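Local coordinates for putative NADPH-dependent oxidoreductase (Desulfitobacterium hafniense DCB-2, PDB 3DB2), which probably catalyses NADPH-dependent oxidation or reduction of a substrate not yet identified, pairing a Rossmann-fold nucleotide-binding domain with a C-terminal domain of the GFO/IDH/MocA type, at residues R329-A332 with V333-A337; T209-E212 with N213-N217; E308-A311 with D312-N316; E298-H302 with L303-V307; E137-T141 with K142-E146. All blocks are in the same frame, centred on the assembly; numbering follows the deposited sequence.

Contact 1 of 5, residues R329-A332 with V333-A337; sequences RNLA and VVLAA
L331 meets L335 one turn further along the long alpha-helix 324-343, and the two leucines cross obliquely: L331 CG lies 3.8 Å from L335 CD1. L331 sends its CG anti to the backbone N (chi1 174°), while L335 holds its own CG beside its N, a choice that also brings L335 CG to 3.4 Å from L331 O. That oxygen accepts L335 N at 2.9 Å, with the donor in the carbonyl plane. With an alanine at L331 the branch that L335 rests on is gone, and L335 CD1 would probably face a gap and be freer to turn. One residue on, A336 N bonds to A332 O at 2.8 Å, whereas V333 N reaches R329 O at a longer 3.3 Å; V333 CG2 packs 3.4 Å from that same R329 O. Further out, V333 and V334 pack on I187 of helix 183-194, and the methyls of A332 and A336 meet I353 and I352 of helix 349-353. Helix 183-194 also supplies D188, whose OD1 takes N330 ND2. N330 O receives V333 N only in a weak, bent bond of 3.3 Å.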
# COMPACT_ATOMS: atom_id res chain seq x y z
N ARG C 329 -12.09 6.99 -18.41
CA ARG C 329 -12.26 6.75 -16.99
C ARG C 329 -10.91 6.61 -16.29
O ARG C 329 -10.77 7.01 -15.15
CB ARG C 329 -13.08 5.50 -16.70
CG ARG C 329 -14.56 5.72 -16.43
CD ARG C 329 -15.14 4.57 -15.62
NE ARG C 329 -16.05 5.00 -14.56
CZ ARG C 329 -15.74 5.28 -13.31
NH1 ARG C 329 -14.49 5.21 -12.87
NH2 ARG C 329 -16.72 5.65 -12.48
N ASN C 330 -9.94 6.04 -17.00
CA ASN C 330 -8.59 5.92 -16.42
C ASN C 330 -7.96 7.29 -16.24
O ASN C 330 -7.35 7.63 -15.21
CB ASN C 330 -7.71 5.02 -17.29
CG ASN C 330 -8.13 3.57 -17.29
OD1 ASN C 330 -8.84 3.17 -16.37
ND2 ASN C 330 -7.68 2.84 -18.31
N LEU C 331 -8.07 8.17 -17.23
CA LEU C 331 -7.55 9.52 -17.11
C LEU C 331 -8.21 10.31 -15.98
O LEU C 331 -7.59 11.08 -15.27
CB LEU C 331 -7.80 10.32 -18.39
CG LEU C 331 -7.42 11.82 -18.39
CD1 LEU C 331 -5.93 11.95 -18.09
CD2 LEU C 331 -7.85 12.44 -19.72
N ALA C 332 -9.52 10.11 -15.86
CA ALA C 332 -10.33 10.77 -14.84
C ALA C 332 -9.84 10.45 -13.43
O ALA C 332 -9.87 11.29 -12.54
CB ALA C 332 -11.78 10.35 -15.00
N VAL C 333 -9.35 9.23 -13.20
CA VAL C 333 -8.74 8.92 -11.91
C VAL C 333 -7.53 9.82 -11.66
O VAL C 333 -7.33 10.37 -10.58
CB VAL C 333 -8.38 7.43 -11.83
CG1 VAL C 333 -7.66 7.02 -10.56
CG2 VAL C 333 -9.67 6.60 -11.92
N VAL C 334 -6.68 9.97 -12.69
CA VAL C 334 -5.50 10.81 -12.57
C VAL C 334 -5.93 12.25 -12.32
O VAL C 334 -5.35 12.90 -11.44
CB VAL C 334 -4.58 10.70 -13.81
CG1 VAL C 334 -3.40 11.67 -13.69
CG2 VAL C 334 -4.03 9.29 -13.99
N LEU C 335 -6.94 12.74 -13.04
CA LEU C 335 -7.31 14.15 -12.87
C LEU C 335 -7.94 14.36 -11.48
O LEU C 335 -7.72 15.40 -10.85
CB LEU C 335 -8.22 14.61 -13.99
CG LEU C 335 -7.66 14.50 -15.42
CD1 LEU C 335 -8.75 14.81 -16.45
CD2 LEU C 335 -6.45 15.41 -15.62
N ALA C 336 -8.67 13.36 -11.03
CA ALA C 336 -9.33 13.50 -9.71
C ALA C 336 -8.28 13.54 -8.62
O ALA C 336 -8.44 14.28 -7.63
CB ALA C 336 -10.31 12.36 -9.54
N ALA C 337 -7.23 12.72 -8.80
CA ALA C 337 -6.12 12.68 -7.85
C ALA C 337 -5.34 13.98 -7.80
O ALA C 337 -4.98 14.45 -6.72
CB ALA C 337 -5.18 11.52 -8.18

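Contact 2 of 5, residues T209-E212 with N213-N217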
# COMPACT_ATOMS: atom_id res chain seq x y z
N THR C 209 14.11 15.75 -5.99
CA THR C 209 14.18 16.03 -7.42
C THR C 209 14.44 17.51 -7.71
O THR C 209 14.17 18.38 -6.87
CB THR C 209 12.88 15.62 -8.11
OG1 THR C 209 13.00 15.85 -9.53
CG2 THR C 209 11.74 16.50 -7.63
N GLU C 210 14.95 17.77 -8.91
CA GLU C 210 15.14 19.15 -9.38
C GLU C 210 13.92 19.64 -10.13
O GLU C 210 13.84 20.83 -10.46
CB GLU C 210 16.41 19.23 -10.24
CG GLU C 210 17.55 18.36 -9.77
CD GLU C 210 18.83 19.10 -9.42
OE1 GLU C 210 19.63 19.41 -10.34
OE2 GLU C 210 19.08 19.37 -8.22
N VAL C 211 12.92 18.79 -10.43
CA VAL C 211 11.81 19.26 -11.24
C VAL C 211 10.69 19.81 -10.36
O VAL C 211 10.70 19.54 -9.15
CB VAL C 211 11.21 18.19 -12.16
CG1 VAL C 211 12.18 17.82 -13.26
CG2 VAL C 211 10.82 16.95 -11.34
N GLU C 212 9.78 20.57 -10.98
CA GLU C 212 8.70 21.23 -10.25
C GLU C 212 7.49 20.30 -10.11
O GLU C 212 6.51 20.58 -9.41
CB GLU C 212 8.25 22.51 -10.93
CG GLU C 212 7.46 22.31 -12.21
CD GLU C 212 8.36 22.40 -13.44
OE1 GLU C 212 9.42 21.73 -13.45
OE2 GLU C 212 8.00 23.14 -14.39
N ASN C 213 7.50 19.16 -10.79
CA ASN C 213 6.30 18.31 -10.70
C ASN C 213 6.30 17.43 -9.45
O ASN C 213 7.33 17.18 -8.80
CB ASN C 213 6.23 17.45 -11.94
CG ASN C 213 4.82 17.13 -12.38
OD1 ASN C 213 3.84 17.47 -11.73
ND2 ASN C 213 4.76 16.48 -13.53
N ILE C 214 5.11 16.94 -9.12
CA ILE C 214 4.99 15.83 -8.14
C ILE C 214 5.87 14.69 -8.58
O ILE C 214 5.91 14.39 -9.80
CB ILE C 214 3.49 15.43 -8.06
CG1 ILE C 214 2.67 16.46 -7.29
CG2 ILE C 214 3.36 14.02 -7.50
CD1 ILE C 214 1.17 16.36 -7.40
N THR C 215 6.60 14.02 -7.70
CA THR C 215 7.28 12.78 -8.04
C THR C 215 6.92 11.58 -7.17
O THR C 215 7.44 10.50 -7.46
CB THR C 215 8.81 12.92 -8.00
OG1 THR C 215 9.35 13.31 -6.75
CG2 THR C 215 9.24 14.05 -8.96
N VAL C 216 6.08 11.82 -6.16
CA VAL C 216 5.68 10.78 -5.20
C VAL C 216 4.21 10.99 -4.85
O VAL C 216 3.84 12.09 -4.42
CB VAL C 216 6.53 10.82 -3.92
CG1 VAL C 216 6.00 9.83 -2.88
CG2 VAL C 216 8.00 10.54 -4.18
N ASN C 217 3.38 9.99 -5.08
CA ASN C 217 1.99 9.99 -4.77
C ASN C 217 1.64 8.71 -3.97
O ASN C 217 2.23 7.67 -4.21
CB ASN C 217 1.02 9.99 -5.94
CG ASN C 217 1.20 11.17 -6.89
OD1 ASN C 217 0.71 12.25 -6.63
ND2 ASN C 217 1.89 10.83 -7.98
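T209 OG1, on a residue whose methyl faces T215 across the loop, is gripped from two quarters: it accepts V211 N at 3.1 Å in an almost straight bond (177°), and it is hydrogen-bonded to G159 O. The first of these makes an ST turn. Because T209 holds OG1 anti to its N (chi1 -177°), CG2 is left between the N and the carbonyl carbon, and from there it points at T215. The two threonines reach toward each other tip to tip, T209 CG2 to T215 CG2 at 3.7 Å. V211 joins from a slanting direction, its CG2 4.1 Å from T215 CG2, so three methyls gather on the inner side of the bend. T215 spends its hydroxyl elsewhere, bonding M207 N. A valine in place of T209 would still offer a methyl but no hydroxyl, and V211 N and G159 O would probably both lose their mate, leaving the turn less fixed. Within the bend, buried N213 has its ND2 held by A174 O and R168 O, while its OD1 takes I214 N in a weak bond of 3.0 Å. The loop leads from strand 197-205 into its antiparallel neighbour 216-223, which begins with a classic beta bulge: T215 and V216 both face K205, and V216 packs on S148 of the second subunit. Each threonine thus works on two fronts, the hydroxyl fixing backbone and the methyl filling the bend, which implies a loop shaped by specific bonds as well as by apolar contact.

Contact 3 of 5, residues E308-A311 with D312-N316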
# COMPACT_ATOMS: atom_id res chain seq x y z
N GLU C 308 -3.34 -6.90 -32.49
CA GLU C 308 -4.07 -7.97 -33.15
C GLU C 308 -5.57 -7.95 -32.86
O GLU C 308 -6.38 -8.35 -33.71
CB GLU C 308 -3.54 -9.36 -32.76
CG GLU C 308 -2.24 -9.70 -33.50
CD GLU C 308 -1.69 -11.04 -33.05
OE1 GLU C 308 -2.08 -11.56 -31.98
OE2 GLU C 308 -0.84 -11.60 -33.77
N GLU C 309 -5.95 -7.50 -31.67
CA GLU C 309 -7.35 -7.43 -31.29
C GLU C 309 -8.05 -6.41 -32.18
O GLU C 309 -9.22 -6.53 -32.57
CB GLU C 309 -7.47 -6.98 -29.83
CG GLU C 309 -8.82 -6.41 -29.43
CD GLU C 309 -9.04 -6.42 -27.93
OE1 GLU C 309 -9.07 -7.52 -27.32
OE2 GLU C 309 -9.15 -5.33 -27.35
N VAL C 310 -7.35 -5.33 -32.52
CA VAL C 310 -8.02 -4.32 -33.36
C VAL C 310 -8.30 -4.93 -34.74
O VAL C 310 -9.38 -4.77 -35.29
CB VAL C 310 -7.25 -3.01 -33.47
CG1 VAL C 310 -8.05 -1.97 -34.26
CG2 VAL C 310 -6.93 -2.44 -32.09
N ALA C 311 -7.30 -5.62 -35.28
CA ALA C 311 -7.39 -6.32 -36.54
C ALA C 311 -8.51 -7.36 -36.51
O ALA C 311 -9.26 -7.44 -37.48
CB ALA C 311 -6.11 -7.05 -36.91
N ASP C 312 -8.59 -8.09 -35.40
CA ASP C 312 -9.67 -9.08 -35.25
C ASP C 312 -11.02 -8.39 -35.31
O ASP C 312 -11.94 -8.88 -35.99
CB ASP C 312 -9.53 -9.85 -33.95
CG ASP C 312 -8.50 -10.96 -34.05
OD1 ASP C 312 -7.86 -11.10 -35.09
OD2 ASP C 312 -8.32 -11.72 -33.07
N VAL C 313 -11.20 -7.27 -34.60
CA VAL C 313 -12.49 -6.59 -34.70
C VAL C 313 -12.71 -5.85 -36.02
O VAL C 313 -13.85 -5.61 -36.42
CB VAL C 313 -12.69 -5.62 -33.51
CG1 VAL C 313 -12.61 -6.46 -32.24
CG2 VAL C 313 -11.70 -4.49 -33.55
N ILE C 314 -11.66 -5.48 -36.74
CA ILE C 314 -11.92 -4.90 -38.07
C ILE C 314 -12.41 -6.00 -39.01
O ILE C 314 -13.35 -5.76 -39.76
CB ILE C 314 -10.69 -4.20 -38.66
CG1 ILE C 314 -10.40 -2.81 -38.05
CG2 ILE C 314 -10.74 -4.00 -40.17
CD1 ILE C 314 -8.92 -2.45 -38.23
N ARG C 315 -11.81 -7.18 -38.96
CA ARG C 315 -12.15 -8.24 -39.90
C ARG C 315 -13.43 -8.97 -39.50
O ARG C 315 -14.19 -9.38 -40.39
CB ARG C 315 -11.01 -9.25 -40.04
CG ARG C 315 -9.79 -8.73 -40.79
CD ARG C 315 -9.86 -9.03 -42.29
NE ARG C 315 -8.75 -8.48 -43.05
CZ ARG C 315 -8.63 -7.24 -43.50
NH1 ARG C 315 -9.59 -6.37 -43.27
NH2 ARG C 315 -7.59 -6.77 -44.18
N ASN C 316 -13.67 -9.15 -38.21
CA ASN C 316 -14.69 -10.06 -37.73
C ASN C 316 -15.82 -9.36 -36.98
O ASN C 316 -16.81 -9.99 -36.59
CB ASN C 316 -14.10 -11.11 -36.78
CG ASN C 316 -12.95 -11.92 -37.32
OD1 ASN C 316 -12.86 -12.25 -38.51
ND2 ASN C 316 -12.01 -12.32 -36.46
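The carboxylate of D312 presents one face to E308 O, which stands 3.4 Å from D312 CG and nearly on the normal to the plane. Two acceptors meet here without a bond of their own; what joins the residues is the backbone, D312 N to E308 O at 2.8 Å (156°). The D312 carboxylate finds its partners outside, OD1 being shared by K29 NZ and Y3 OH. Two other flat groups likewise leave the helix: E309 OE2 is paired with R128 and E321 N, and the R315 guanidinium, swung off by a bend at chi2 (-92°), with E68 and the backbone of N4 and P5. E308 OE2 reaches S27 OG outside and also pairs back to the preceding turn of its own helix.

On the apolar side V310 CG1 touches I314 CD1 at 4.1 Å, one turn on. V310 O accepts I314 N at 2.8 Å.

This is the C-terminal part of helix 302-316, which lies against the parallel Rossmann sheet: A311 and I314 rest on V6 of strand 6-11, V310 and I314 on M69 of strand 69-72, and V310 also on L121 of strand 120-123. Each of these strand residues is at or next to the start of its strand, so the helix packs by the N-terminal edge of the sheet.

Contact 4 of 5, residues E298-H302 with L303-V307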
# COMPACT_ATOMS: atom_id res chain seq x y z
N GLU C 298 0.23 -19.17 -18.40
CA GLU C 298 0.88 -19.05 -19.69
C GLU C 298 1.22 -17.58 -19.94
O GLU C 298 0.53 -16.67 -19.47
CB GLU C 298 0.01 -19.51 -20.86
CG GLU C 298 -0.33 -20.99 -20.88
CD GLU C 298 0.89 -21.89 -20.87
OE1 GLU C 298 1.64 -21.92 -21.87
OE2 GLU C 298 1.08 -22.59 -19.84
N SER C 299 2.28 -17.38 -20.70
CA SER C 299 2.71 -16.05 -21.13
C SER C 299 1.79 -15.58 -22.25
O SER C 299 1.30 -16.41 -23.00
CB SER C 299 4.15 -16.08 -21.63
OG SER C 299 5.04 -16.41 -20.58
N VAL C 300 1.63 -14.27 -22.35
CA VAL C 300 0.89 -13.58 -23.39
C VAL C 300 1.75 -12.41 -23.86
O VAL C 300 2.21 -11.65 -22.98
CB VAL C 300 -0.46 -13.02 -22.88
CG1 VAL C 300 -1.22 -12.29 -23.96
CG2 VAL C 300 -1.28 -14.14 -22.29
N ASP C 301 1.93 -12.32 -25.16
CA ASP C 301 2.64 -11.24 -25.84
C ASP C 301 1.74 -9.99 -25.81
O ASP C 301 0.99 -9.73 -26.75
CB ASP C 301 3.02 -11.59 -27.27
CG ASP C 301 4.00 -10.59 -27.86
OD1 ASP C 301 3.94 -9.42 -27.44
OD2 ASP C 301 4.85 -10.94 -28.72
N HIS C 302 1.83 -9.27 -24.70
CA HIS C 302 0.88 -8.19 -24.37
C HIS C 302 0.83 -7.13 -25.45
O HIS C 302 -0.24 -6.59 -25.77
CB HIS C 302 1.23 -7.64 -23.01
CG HIS C 302 2.55 -6.99 -22.76
ND1 HIS C 302 2.73 -5.62 -22.74
CD2 HIS C 302 3.77 -7.52 -22.53
CE1 HIS C 302 3.99 -5.34 -22.50
NE2 HIS C 302 4.66 -6.49 -22.37
N LEU C 303 1.98 -6.81 -26.06
CA LEU C 303 1.96 -5.71 -27.04
C LEU C 303 1.43 -6.22 -28.37
O LEU C 303 0.66 -5.58 -29.09
CB LEU C 303 3.37 -5.12 -27.19
CG LEU C 303 4.02 -4.57 -25.93
CD1 LEU C 303 5.39 -3.99 -26.26
CD2 LEU C 303 3.12 -3.52 -25.30
N ARG C 304 1.82 -7.44 -28.75
CA ARG C 304 1.33 -8.02 -29.99
C ARG C 304 -0.17 -8.27 -29.98
O ARG C 304 -0.89 -7.91 -30.91
CB ARG C 304 2.04 -9.36 -30.25
CG ARG C 304 1.49 -10.13 -31.43
CD ARG C 304 2.40 -11.31 -31.75
NE ARG C 304 1.81 -12.17 -32.78
CZ ARG C 304 2.33 -13.31 -33.22
NH1 ARG C 304 3.47 -13.79 -32.76
NH2 ARG C 304 1.70 -14.00 -34.16
N VAL C 305 -0.67 -8.89 -28.90
CA VAL C 305 -2.09 -9.24 -28.87
C VAL C 305 -2.97 -8.00 -28.85
O VAL C 305 -4.09 -8.08 -29.36
CB VAL C 305 -2.49 -10.16 -27.71
CG1 VAL C 305 -1.75 -11.48 -27.82
CG2 VAL C 305 -2.24 -9.48 -26.36
N GLU C 306 -2.52 -6.88 -28.30
CA GLU C 306 -3.42 -5.72 -28.25
C GLU C 306 -3.65 -5.10 -29.63
O GLU C 306 -4.77 -4.68 -29.93
CB GLU C 306 -2.92 -4.71 -27.24
CG GLU C 306 -1.86 -3.70 -27.61
CD GLU C 306 -1.51 -2.72 -26.49
OE1 GLU C 306 -2.38 -2.32 -25.70
OE2 GLU C 306 -0.33 -2.33 -26.40
N VAL C 307 -2.61 -5.07 -30.46
CA VAL C 307 -2.76 -4.62 -31.85
C VAL C 307 -3.58 -5.61 -32.67
O VAL C 307 -4.47 -5.24 -33.46
CB VAL C 307 -1.37 -4.34 -32.48
CG1 VAL C 307 -1.51 -3.77 -33.89
CG2 VAL C 307 -0.56 -3.41 -31.58
O HOH W 1 4.53 -13.22 -30.18
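A helix N-cap starts helix 302-316: D301 caps it, at the centre of an inverse gamma turn where the chain comes in from strand 290-295. D301 OD1 accepts R304 N at 3.2 Å; the donor stands well above the carboxylate plane, though the N-H points at the oxygen fairly directly (164°). D301 O takes V305 N at 2.8 Å, nearly along the C=O axis, so one residue ties down two N-H groups of the first turn. The carboxylate reaches R304 because D301 holds CG anti to its N (chi1 -168°), and its CG then leans on R304 CB at 3.3 Å. S264 OG is a further partner of D301 OD1.

Beside the cap, V300 and V305 cross at about a right angle, V300 CG1 to V305 CG2 at 3.8 Å, a small apolar contact. The H302 ring has L303 over one face, a CH-pi contact with L303 CG 3.9 Å from the ring centroid; both side chains point the same way. The ring is fixed at both nitrogens, ND1 by S125 OG and NE2 by W261 O and T267 OG1, while L303 continues onto V19 and M20 of helix 15-24, the helix after the first Rossmann strand.

R304 runs out extended, its guanidinium turned 73° from the D301 carboxylate. Its NE pairs with E308 OE2, and toward D301 one water spans the distance, giving a hydrogen bond to D301 OD2 at 2.7 Å and accepting R304 NH1 at 2.8 Å.

Contact 5 of 5, residues E137-T141 with K142-E146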
# COMPACT_ATOMS: atom_id res chain seq x y z
N GLU C 137 -9.36 -14.17 -13.43
CA GLU C 137 -10.04 -15.46 -13.31
C GLU C 137 -10.24 -15.82 -11.84
O GLU C 137 -11.37 -16.15 -11.43
CB GLU C 137 -9.21 -16.52 -14.00
CG GLU C 137 -9.78 -17.89 -14.29
CD GLU C 137 -8.94 -18.50 -15.43
OE1 GLU C 137 -9.29 -18.24 -16.60
OE2 GLU C 137 -7.94 -19.19 -15.13
N MSE C 138 -9.16 -15.74 -11.06
CA MSE C 138 -9.23 -16.12 -9.65
C MSE C 138 -10.22 -15.28 -8.88
O MSE C 138 -10.94 -15.75 -7.99
CB MSE C 138 -7.85 -16.12 -9.00
CG MSE C 138 -6.95 -17.20 -9.57
SE MSE C 138 -5.08 -17.04 -9.05
CE MSE C 138 -5.09 -18.33 -7.59
N ILE C 139 -10.30 -13.99 -9.21
CA ILE C 139 -11.26 -13.09 -8.58
C ILE C 139 -12.66 -13.39 -9.08
O ILE C 139 -13.63 -13.39 -8.31
CB ILE C 139 -10.87 -11.63 -8.87
CG1 ILE C 139 -9.57 -11.21 -8.16
CG2 ILE C 139 -11.99 -10.65 -8.58
CD1 ILE C 139 -9.01 -9.90 -8.68
N ASP C 140 -12.85 -13.63 -10.38
CA ASP C 140 -14.22 -13.70 -10.87
C ASP C 140 -14.93 -14.97 -10.42
O ASP C 140 -16.12 -14.91 -10.11
CB ASP C 140 -14.25 -13.61 -12.39
CG ASP C 140 -14.12 -12.15 -12.82
OD1 ASP C 140 -14.17 -11.25 -11.95
OD2 ASP C 140 -13.97 -11.96 -14.05
N THR C 141 -14.20 -16.07 -10.40
CA THR C 141 -14.68 -17.37 -9.96
C THR C 141 -14.75 -17.39 -8.43
O THR C 141 -15.25 -18.36 -7.88
CB THR C 141 -13.79 -18.53 -10.40
OG1 THR C 141 -12.44 -18.30 -9.97
CG2 THR C 141 -13.59 -18.69 -11.91
N LYS C 142 -14.22 -16.37 -7.75
CA LYS C 142 -14.27 -16.40 -6.29
C LYS C 142 -13.35 -17.45 -5.68
O LYS C 142 -13.52 -17.91 -4.53
CB LYS C 142 -15.70 -16.58 -5.76
CG LYS C 142 -16.72 -15.58 -6.31
CD LYS C 142 -16.44 -14.17 -5.84
CE LYS C 142 -17.14 -13.07 -6.61
NZ LYS C 142 -16.17 -12.37 -7.52
N GLU C 143 -12.32 -17.83 -6.42
CA GLU C 143 -11.34 -18.81 -5.97
C GLU C 143 -10.70 -18.28 -4.68
O GLU C 143 -10.47 -18.99 -3.70
CB GLU C 143 -10.29 -19.16 -7.04
CG GLU C 143 -9.35 -20.28 -6.63
CD GLU C 143 -8.15 -20.53 -7.52
OE1 GLU C 143 -8.17 -20.31 -8.75
OE2 GLU C 143 -7.10 -20.99 -6.99
N ILE C 144 -10.43 -16.98 -4.65
CA ILE C 144 -9.81 -16.38 -3.48
C ILE C 144 -10.83 -15.81 -2.49
O ILE C 144 -10.49 -15.12 -1.54
CB ILE C 144 -8.87 -15.25 -3.95
CG1 ILE C 144 -9.54 -14.06 -4.61
CG2 ILE C 144 -7.82 -15.89 -4.85
CD1 ILE C 144 -8.61 -12.84 -4.67
N GLY C 145 -12.10 -16.11 -2.73
CA GLY C 145 -13.22 -15.61 -1.96
C GLY C 145 -13.52 -14.21 -2.50
O GLY C 145 -13.23 -14.02 -3.69
N GLU C 146 -14.03 -13.35 -1.63
CA GLU C 146 -14.38 -11.99 -2.00
C GLU C 146 -13.23 -11.01 -1.71
O GLU C 146 -12.62 -11.05 -0.67
CB GLU C 146 -15.58 -11.45 -1.27
CG GLU C 146 -16.87 -12.21 -1.60
CD GLU C 146 -17.43 -11.86 -2.96
OE1 GLU C 146 -17.11 -10.77 -3.49
OE2 GLU C 146 -18.19 -12.67 -3.54
O HOH W 2 -13.30 -12.28 -5.57
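Helix 130-140 closes in a Schellman motif: K142 takes a positive phi (70°), E143 N turns back to M138 O at 2.9 Å, and K142 N to I139 O at 3.1 Å. A type I beta turn from K142 to G145 follows directly and leads the chain toward strand 147-155.

The lysine bends its chain at chi2 and chi4 so that its amine comes back to the same carbonyl, NZ to I139 O at 2.8 Å, reaching it from the face opposite to the one K142 N uses. T141 does something similar one step earlier: its hydroxyl and its N-H both bond to E137 O, OG1 at 2.8 Å. Two carbonyls of the last turn therefore have a side-chain donor in addition to a backbone one.

On the buried side, I139 and I144 lie side by side, I139 CG1 to I144 CD1 at 4.0 Å, and M138 and I144 both pack on L252 of strand 250-256, placing the helix end against the large mixed sheet. The selenomethionine M138 slants across E143, its CE 3.4 Å from E143 OE2. That carboxylate is paired with K275, and its OE1 holds a glycerol, probably from the crystallisation liquor.

A water completes the bend: it donates to I139 O, as the third group gripping that oxygen, and to G145 O at 2.6 Å.

Contacts 3 and 4 share helix 302-316: contact 4 caps its start and contact 3 carries it to its end beside the Rossmann sheet. Contact 1, the buried one, lies on the next helix, 324-343, its centre about 26 Å from that of contact 4 across the middle of the chain; there backbone bonds and a leucine pair join the turns, and apolar side chains pack on neighbouring helices. Contacts 2 and 5 lie farther out, at loops leading into strands of the mixed sheet, and bind backbone with side-chain hydroxyls or a lysine amine. Both also pack on the second subunit. Contact 3 sends most charged groups to outside partners, while contact 4 uses a carboxylate within its own turn.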